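Local coordinates for probable porin (Pseudomonas aeruginosa, PDB 2Y0H), which probably forms a passive channel for small solutes across the outer membrane, as a monomeric 18-stranded beta-barrel of the OprD porin family, at residues Val117-Asp122 / Thr282-Asn287; Glu141-Thr146 / Ala183-Thr188; Tyr165-Asp170 / Phe274-Gly279. All blocks are in the same frame, centred on the assembly; numbering follows the deposited sequence.

Contact 1 (Val117-Asp122 / Thr282-Asn287)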
# COMPACT_ATOMS: atom_id res chain seq x y z
N VAL A 117 -5.25 6.97 -4.19
CA VAL A 117 -4.31 7.74 -4.99
C VAL A 117 -2.95 7.99 -4.30
O VAL A 117 -2.07 8.67 -4.86
CB VAL A 117 -4.91 9.10 -5.45
CG1 VAL A 117 -6.16 8.86 -6.27
CG2 VAL A 117 -5.19 10.03 -4.26
N ALA A 118 -2.79 7.46 -3.09
CA ALA A 118 -1.55 7.61 -2.32
C ALA A 118 -1.55 6.62 -1.16
O ALA A 118 -2.04 6.91 -0.07
CB ALA A 118 -1.41 9.03 -1.78
N PHE A 119 -1.02 5.43 -1.43
CA PHE A 119 -1.05 4.35 -0.46
C PHE A 119 0.39 4.06 -0.06
O PHE A 119 1.13 3.41 -0.80
CB PHE A 119 -1.71 3.11 -1.05
CG PHE A 119 -2.25 2.16 -0.01
CD1 PHE A 119 -1.39 1.30 0.66
CD2 PHE A 119 -3.59 2.14 0.30
CE1 PHE A 119 -1.88 0.43 1.63
CE2 PHE A 119 -4.09 1.28 1.27
CZ PHE A 119 -3.23 0.42 1.93
N ARG A 120 0.79 4.59 1.10
CA ARG A 120 2.19 4.56 1.52
C ARG A 120 2.69 3.13 1.66
O ARG A 120 1.99 2.24 2.12
CB ARG A 120 2.39 5.36 2.82
CG ARG A 120 2.09 4.57 4.09
CD ARG A 120 0.68 4.00 4.04
NE ARG A 120 0.57 2.64 4.60
CZ ARG A 120 1.27 2.22 5.64
NH1 ARG A 120 2.13 3.04 6.23
NH2 ARG A 120 1.12 0.99 6.10
N ASP A 121 3.91 2.91 1.19
CA ASP A 121 4.54 1.61 1.22
C ASP A 121 4.83 1.14 2.64
O ASP A 121 5.29 1.92 3.47
CB ASP A 121 5.85 1.67 0.43
CG ASP A 121 6.66 0.40 0.56
OD1 ASP A 121 6.07 -0.69 0.48
OD2 ASP A 121 7.89 0.51 0.73
N ASP A 122 4.55 -0.14 2.92
CA ASP A 122 4.96 -0.76 4.18
C ASP A 122 5.30 -2.24 4.04
O ASP A 122 5.15 -3.00 4.99
CB ASP A 122 3.91 -0.60 5.28
CG ASP A 122 4.44 -1.05 6.66
OD1 ASP A 122 5.61 -0.75 6.97
OD2 ASP A 122 3.69 -1.70 7.42
N THR A 282 2.69 2.22 -2.92
CA THR A 282 2.00 1.02 -3.37
C THR A 282 0.88 1.43 -4.32
O THR A 282 0.02 2.22 -3.95
CB THR A 282 1.38 0.28 -2.17
OG1 THR A 282 2.39 0.07 -1.17
CG2 THR A 282 0.79 -1.06 -2.59
N PRO A 283 0.91 0.91 -5.55
CA PRO A 283 -0.19 1.17 -6.49
C PRO A 283 -1.44 0.43 -5.98
O PRO A 283 -1.35 -0.76 -5.65
CB PRO A 283 0.29 0.52 -7.80
CG PRO A 283 1.70 0.06 -7.56
CD PRO A 283 1.87 -0.06 -6.08
N TYR A 284 -2.56 1.12 -5.88
CA TYR A 284 -3.76 0.55 -5.30
C TYR A 284 -4.50 -0.31 -6.34
O TYR A 284 -5.53 0.10 -6.88
CB TYR A 284 -4.65 1.69 -4.78
CG TYR A 284 -5.80 1.23 -3.92
CD1 TYR A 284 -5.57 0.57 -2.71
CD2 TYR A 284 -7.12 1.43 -4.32
CE1 TYR A 284 -6.63 0.14 -1.92
CE2 TYR A 284 -8.18 1.02 -3.53
CZ TYR A 284 -7.93 0.37 -2.34
OH TYR A 284 -8.99 -0.05 -1.56
N VAL A 285 -3.94 -1.48 -6.65
CA VAL A 285 -4.41 -2.30 -7.76
C VAL A 285 -4.61 -3.77 -7.41
O VAL A 285 -3.85 -4.34 -6.63
CB VAL A 285 -3.45 -2.21 -8.97
CG1 VAL A 285 -3.25 -0.75 -9.39
CG2 VAL A 285 -2.11 -2.88 -8.67
N ALA A 286 -5.63 -4.36 -8.01
CA ALA A 286 -5.96 -5.78 -7.83
C ALA A 286 -4.78 -6.74 -7.94
O ALA A 286 -4.58 -7.57 -7.08
CB ALA A 286 -7.06 -6.18 -8.80
N ASN A 287 -4.00 -6.62 -9.01
CA ASN A 287 -2.96 -7.61 -9.28
C ASN A 287 -1.58 -7.26 -8.72
O ASN A 287 -0.56 -7.78 -9.19
CB ASN A 287 -2.92 -7.94 -10.78
CG ASN A 287 -4.12 -8.77 -11.21
OD1 ASN A 287 -4.98 -9.09 -10.38
ND2 ASN A 287 -4.21 -9.12 -12.51
O HOH W 1 -0.63 4.84 -4.22
O HOH W 2 2.00 -0.83 1.33
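Phe-119 and Tyr-284 each hold CG anti to the backbone N (chi1 -158° and -169°), which sends both rings to the same side of the loops folded into this OprD-family porin barrel. The ring planes are tilted by only 19°, yet an offset puts the centroids 5.8 Å apart and the two meet at their neighbouring corners, Phe-119 CD2 3.9 Å from Tyr-284 CD1. Thr-282 lies alongside Phe-119, its CB near CD1 of the ring. Beneath the side chains one direct backbone bond joins the segments, Thr-282 N to Phe-119 O at 2.9 Å. A water extends it, taking the N-H of Phe-119 and donating to Thr-282 O. Arg-228 adds a cation-pi contact to the Tyr-284 ring, while Asp-121 turns its carboxylate to Val-123 N and Arg-124. Asp-122, in a salt bridge with Arg-13, anchors the end of 117-122 to the first barrel strand. With its first torsion placing OG1 beside its own backbone N, Thr-282 meets a second water 2.7 Å from OG1, and this water also donates to Arg-120 O and accepts from Asp-122 N.

Contact 2 (Glu141-Thr146 / Ala183-Thr188)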
# COMPACT_ATOMS: atom_id res chain seq x y z
N GLU A 141 -23.99 10.32 8.14
CA GLU A 141 -24.03 8.86 8.18
C GLU A 141 -23.58 8.23 6.86
O GLU A 141 -24.08 8.59 5.80
CB GLU A 141 -25.44 8.37 8.52
CG GLU A 141 -25.86 8.60 9.97
CD GLU A 141 -27.27 8.11 10.25
OE1 GLU A 141 -27.84 7.36 9.42
OE2 GLU A 141 -27.82 8.48 11.31
N GLY A 142 -22.63 7.30 6.95
CA GLY A 142 -22.20 6.54 5.79
C GLY A 142 -21.31 7.30 4.81
O GLY A 142 -20.95 6.77 3.76
N LEU A 143 -20.94 8.54 5.16
CA LEU A 143 -20.15 9.37 4.26
C LEU A 143 -18.84 9.81 4.90
O LEU A 143 -18.84 10.37 5.99
CB LEU A 143 -20.93 10.60 3.82
CG LEU A 143 -20.18 11.57 2.91
CD1 LEU A 143 -19.89 10.91 1.55
CD2 LEU A 143 -20.97 12.87 2.73
N THR A 144 -17.74 9.59 4.20
CA THR A 144 -16.45 10.10 4.66
C THR A 144 -15.84 10.99 3.60
O THR A 144 -15.70 10.59 2.45
CB THR A 144 -15.48 8.96 5.01
OG1 THR A 144 -16.10 8.10 5.96
CG2 THR A 144 -14.18 9.52 5.61
N LEU A 145 -15.49 12.20 3.99
CA LEU A 145 -14.92 13.13 3.04
C LEU A 145 -13.47 13.35 3.41
O LEU A 145 -13.14 13.44 4.59
CB LEU A 145 -15.69 14.45 3.05
CG LEU A 145 -17.18 14.33 2.71
CD1 LEU A 145 -17.86 15.68 2.72
CD2 LEU A 145 -17.38 13.62 1.36
N THR A 146 -12.62 13.44 2.40
CA THR A 146 -11.19 13.63 2.63
C THR A 146 -10.63 14.74 1.74
O THR A 146 -11.02 14.88 0.57
CB THR A 146 -10.41 12.33 2.40
OG1 THR A 146 -10.95 11.30 3.23
CG2 THR A 146 -8.92 12.52 2.72
N ALA A 183 -14.24 11.02 -1.51
CA ALA A 183 -15.49 10.74 -0.84
C ALA A 183 -15.74 9.26 -0.94
O ALA A 183 -15.57 8.67 -2.01
CB ALA A 183 -16.64 11.52 -1.50
N THR A 184 -16.12 8.66 0.18
CA THR A 184 -16.58 7.28 0.18
C THR A 184 -18.00 7.27 0.73
O THR A 184 -18.27 7.93 1.73
CB THR A 184 -15.70 6.35 1.03
OG1 THR A 184 -15.63 6.85 2.37
CG2 THR A 184 -14.29 6.27 0.47
N TYR A 185 -18.89 6.54 0.09
CA TYR A 185 -20.25 6.42 0.57
C TYR A 185 -20.73 4.98 0.63
O TYR A 185 -20.69 4.27 -0.38
CB TYR A 185 -21.22 7.24 -0.28
CG TYR A 185 -22.61 7.24 0.32
CD1 TYR A 185 -22.84 7.78 1.58
CD2 TYR A 185 -23.69 6.65 -0.35
CE1 TYR A 185 -24.10 7.77 2.15
CE2 TYR A 185 -24.96 6.63 0.21
CZ TYR A 185 -25.15 7.20 1.47
OH TYR A 185 -26.40 7.19 2.05
N ALA A 186 -21.18 4.55 1.81
CA ALA A 186 -21.81 3.23 1.96
C ALA A 186 -23.29 3.30 1.62
O ALA A 186 -24.11 3.69 2.45
CB ALA A 186 -21.64 2.72 3.37
N PHE A 187 -23.64 2.94 0.39
CA PHE A 187 -25.04 2.93 -0.02
C PHE A 187 -25.86 1.97 0.84
O PHE A 187 -26.96 2.29 1.29
CB PHE A 187 -25.18 2.57 -1.50
CG PHE A 187 -24.78 3.69 -2.43
CD1 PHE A 187 -25.65 4.74 -2.67
CD2 PHE A 187 -23.56 3.68 -3.07
CE1 PHE A 187 -25.29 5.76 -3.53
CE2 PHE A 187 -23.20 4.70 -3.93
CZ PHE A 187 -24.07 5.74 -4.16
N THR A 188 -25.31 0.78 1.05
CA THR A 188 -25.88 -0.20 1.96
C THR A 188 -24.69 -0.81 2.66
O THR A 188 -23.56 -0.50 2.30
CB THR A 188 -26.69 -1.28 1.22
OG1 THR A 188 -25.80 -2.25 0.65
CG2 THR A 188 -27.54 -0.65 0.11
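Two neighbouring strands of the porin barrel, 143-154 and 178-186, pair here in antiparallel fashion; the axes of 143-146 and 183-186 approach to 4.8 Å. Thr-144 and Thr-184 form the hydrogen-bonded pair: the backbone N of each lies 3.0 Å from the carbonyl O of the other, in the carbonyl plane. On either side of it along the ladder stand the non-hydrogen-bonded pairs Leu-143 with Tyr-185 and Leu-145 with Ala-183. Just before Leu-143, ahead of the start of the strand, Gly-142 O still accepts from Ala-186 N. Gly-142 O also receives a CA-H contact from Tyr-185 and lies obliquely to its ring, 3.1 Å from Tyr-185 CD1. Gly-142 has positive phi, and its backbone passes close to the Tyr-185 ring, with Glu-141 O at the ring edge, near its plane.

The leucines, Ala-183 and Tyr-185 share one face of the sheet. Leu-145 reaches across with CD2, 3.6 Å from Ala-183 CB, whereas Leu-143 brings CB to the edge of the Tyr-185 ring and lays CD1 over Thr-184 O at 3.4 Å. Tyr-185 in turn points CD2 at the centre of one face of the Phe-187 ring. On the other face of the sheet the two threonines lie side by side; chi1 of 57° sets Thr-184 OG1 between its backbone N and carbonyl carbon, 3.4 Å from Thr-144 CB. A bound C8E detergent molecule about 5 Å from the side chain of Ala-183 is consistent with the face of Leu-143, Leu-145, Ala-183 and Tyr-185 being the outer, lipid-facing one. Such an apolar exterior over a continuous antiparallel ladder is typical of transmembrane beta-barrels.

Contact 3 (Tyr165-Asp170 / Phe274-Gly279)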
# COMPACT_ATOMS: atom_id res chain seq x y z
N TYR A 165 7.49 12.92 -7.53
CA TYR A 165 7.46 12.74 -8.98
C TYR A 165 6.84 11.38 -9.26
O TYR A 165 6.67 10.58 -8.35
CB TYR A 165 8.87 12.89 -9.59
CG TYR A 165 9.92 11.97 -8.99
CD1 TYR A 165 10.60 12.31 -7.82
CD2 TYR A 165 10.23 10.76 -9.60
CE1 TYR A 165 11.56 11.47 -7.28
CE2 TYR A 165 11.19 9.91 -9.07
CZ TYR A 165 11.85 10.27 -7.91
OH TYR A 165 12.79 9.42 -7.39
N ILE A 166 6.47 11.13 -10.51
CA ILE A 166 5.96 9.82 -10.89
C ILE A 166 7.09 8.81 -10.78
O ILE A 166 8.19 9.06 -11.27
CB ILE A 166 5.41 9.80 -12.34
CG1 ILE A 166 4.16 10.69 -12.46
CG2 ILE A 166 5.17 8.35 -12.80
CD1 ILE A 166 3.78 11.06 -13.91
N MET A 167 6.81 7.68 -10.13
CA MET A 167 7.78 6.60 -9.99
C MET A 167 8.31 6.16 -11.35
O MET A 167 7.53 5.77 -12.22
CB MET A 167 7.13 5.40 -9.31
CG MET A 167 8.07 4.22 -9.03
SD MET A 167 9.18 4.49 -7.63
CE MET A 167 10.47 5.51 -8.37
N GLY A 168 9.63 6.23 -11.54
CA GLY A 168 10.23 5.90 -12.82
C GLY A 168 10.63 7.09 -13.68
O GLY A 168 11.25 6.92 -14.73
N ARG A 169 10.30 8.31 -13.26
CA ARG A 169 10.64 9.49 -14.06
C ARG A 169 11.68 10.46 -13.43
O ARG A 169 12.27 10.16 -12.39
CB ARG A 169 9.38 10.23 -14.55
CG ARG A 169 8.09 9.41 -14.43
CD ARG A 169 7.27 9.27 -15.72
NE ARG A 169 6.75 10.52 -16.24
CZ ARG A 169 5.75 10.65 -17.12
NH1 ARG A 169 5.10 9.60 -17.60
NH2 ARG A 169 5.39 11.86 -17.53
N ASP A 170 11.87 11.61 -14.07
CA ASP A 170 12.94 12.57 -13.73
C ASP A 170 12.84 13.21 -12.32
O ASP A 170 12.03 14.12 -12.09
CB ASP A 170 13.00 13.67 -14.80
CG ASP A 170 14.16 14.65 -14.60
OD1 ASP A 170 14.98 14.44 -13.68
OD2 ASP A 170 14.23 15.63 -15.38
N PHE A 274 0.94 2.74 -15.15
CA PHE A 274 0.14 3.38 -14.12
C PHE A 274 1.01 4.29 -13.22
O PHE A 274 1.96 3.82 -12.60
CB PHE A 274 -0.55 2.32 -13.27
CG PHE A 274 -1.43 2.88 -12.19
CD1 PHE A 274 -2.49 3.74 -12.52
CD2 PHE A 274 -1.22 2.56 -10.85
CE1 PHE A 274 -3.31 4.26 -11.54
CE2 PHE A 274 -2.04 3.07 -9.85
CZ PHE A 274 -3.09 3.92 -10.19
N PRO A 275 0.67 5.59 -13.16
CA PRO A 275 1.44 6.54 -12.35
C PRO A 275 1.22 6.34 -10.85
O PRO A 275 0.07 6.32 -10.39
CB PRO A 275 0.88 7.90 -12.77
CG PRO A 275 0.18 7.64 -14.10
CD PRO A 275 -0.35 6.26 -13.98
N VAL A 276 2.31 6.16 -10.11
CA VAL A 276 2.29 6.25 -8.65
C VAL A 276 3.36 7.23 -8.23
O VAL A 276 4.32 7.46 -8.96
CB VAL A 276 2.57 4.88 -7.97
CG1 VAL A 276 1.35 3.99 -8.06
CG2 VAL A 276 3.79 4.19 -8.60
N LEU A 277 3.18 7.81 -7.04
CA LEU A 277 4.21 8.66 -6.44
C LEU A 277 5.51 7.89 -6.19
O LEU A 277 5.49 6.69 -5.88
CB LEU A 277 3.71 9.26 -5.12
CG LEU A 277 2.52 10.22 -5.24
CD1 LEU A 277 1.99 10.63 -3.86
CD2 LEU A 277 2.91 11.45 -6.06
N ASN A 278 6.64 8.57 -6.34
CA ASN A 278 7.96 7.97 -6.11
C ASN A 278 8.11 7.49 -4.66
O ASN A 278 7.36 7.90 -3.78
CB ASN A 278 9.05 9.00 -6.37
CG ASN A 278 8.98 10.14 -5.38
OD1 ASN A 278 8.04 10.93 -5.40
ND2 ASN A 278 9.94 10.18 -4.47
N GLY A 279 9.09 6.63 -4.43
CA GLY A 279 9.35 6.09 -3.10
C GLY A 279 8.69 4.74 -2.89
O GLY A 279 8.39 4.35 -1.77
O HOH W 3 4.80 5.15 -11.98
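Segments 165-170 and 274-279, both without regular strand, are bridged at Ile-166 and Leu-277, just where a type II turn from Ile-166 to Arg-169 begins. Two backbone bonds make the junction: Met-167 N to Val-276 O, 2.8 Å and almost straight at 177°, and Asn-278 N to Tyr-165 O, also 2.8 Å but more bent. Asn-278 grips Tyr-165 a second time, its OD1 accepting the tyrosine N-H at 3.0 Å from well above the carbonyl plane of the amide. The Asn-278 side chain is laid over the phenol ring: CB sits 3.5 Å from the ring centroid in a CH-pi contact, and the amide stacks on the same ring with planes 13° apart. A chi1 of 55° turns the Tyr-165 ring back over the other segment, although its CB leaves in the opposite sense. Met-167 packs CB against Val-276 CG2, 3.6 Å away, then bends at chi2 and chi3 to bring SD along Asn-278 CA and Gly-279 N. A water donating to Met-167 O and accepting from Val-276 N adds a further link. Around the junction, Ile-166 and Leu-277 rest on Tyr-204 at the start of barrel strand 204-216, Gln-206 of that strand donates to Pro-275 O, and Pro-275 touches Asn-245 of strand 244-256.

Overall arrangement
From the N terminus the chain first builds barrel strands up to the inward loop bearing 117-122, whose partner 282-287 comes only after strand 259-269, so contact 1 closes a long loop. Contacts 2 and 3 both nest inside it. Contact 2 closes the shortest of the three loops, a long-looped hairpin of adjacent wall strands; 165-170 falls within that loop and 274-279 beyond it, so contacts 2 and 3 cross. Contacts 1 and 3 touch, Pro-283 packing on Val-276 and Phe-274, and Ala-118 on Leu-277. Three loops are thereby joined inside the barrel, with contact 1 close to the centre of the chain, while contact 2 stays in the wall, its centre about 21 Å from that of contact 1.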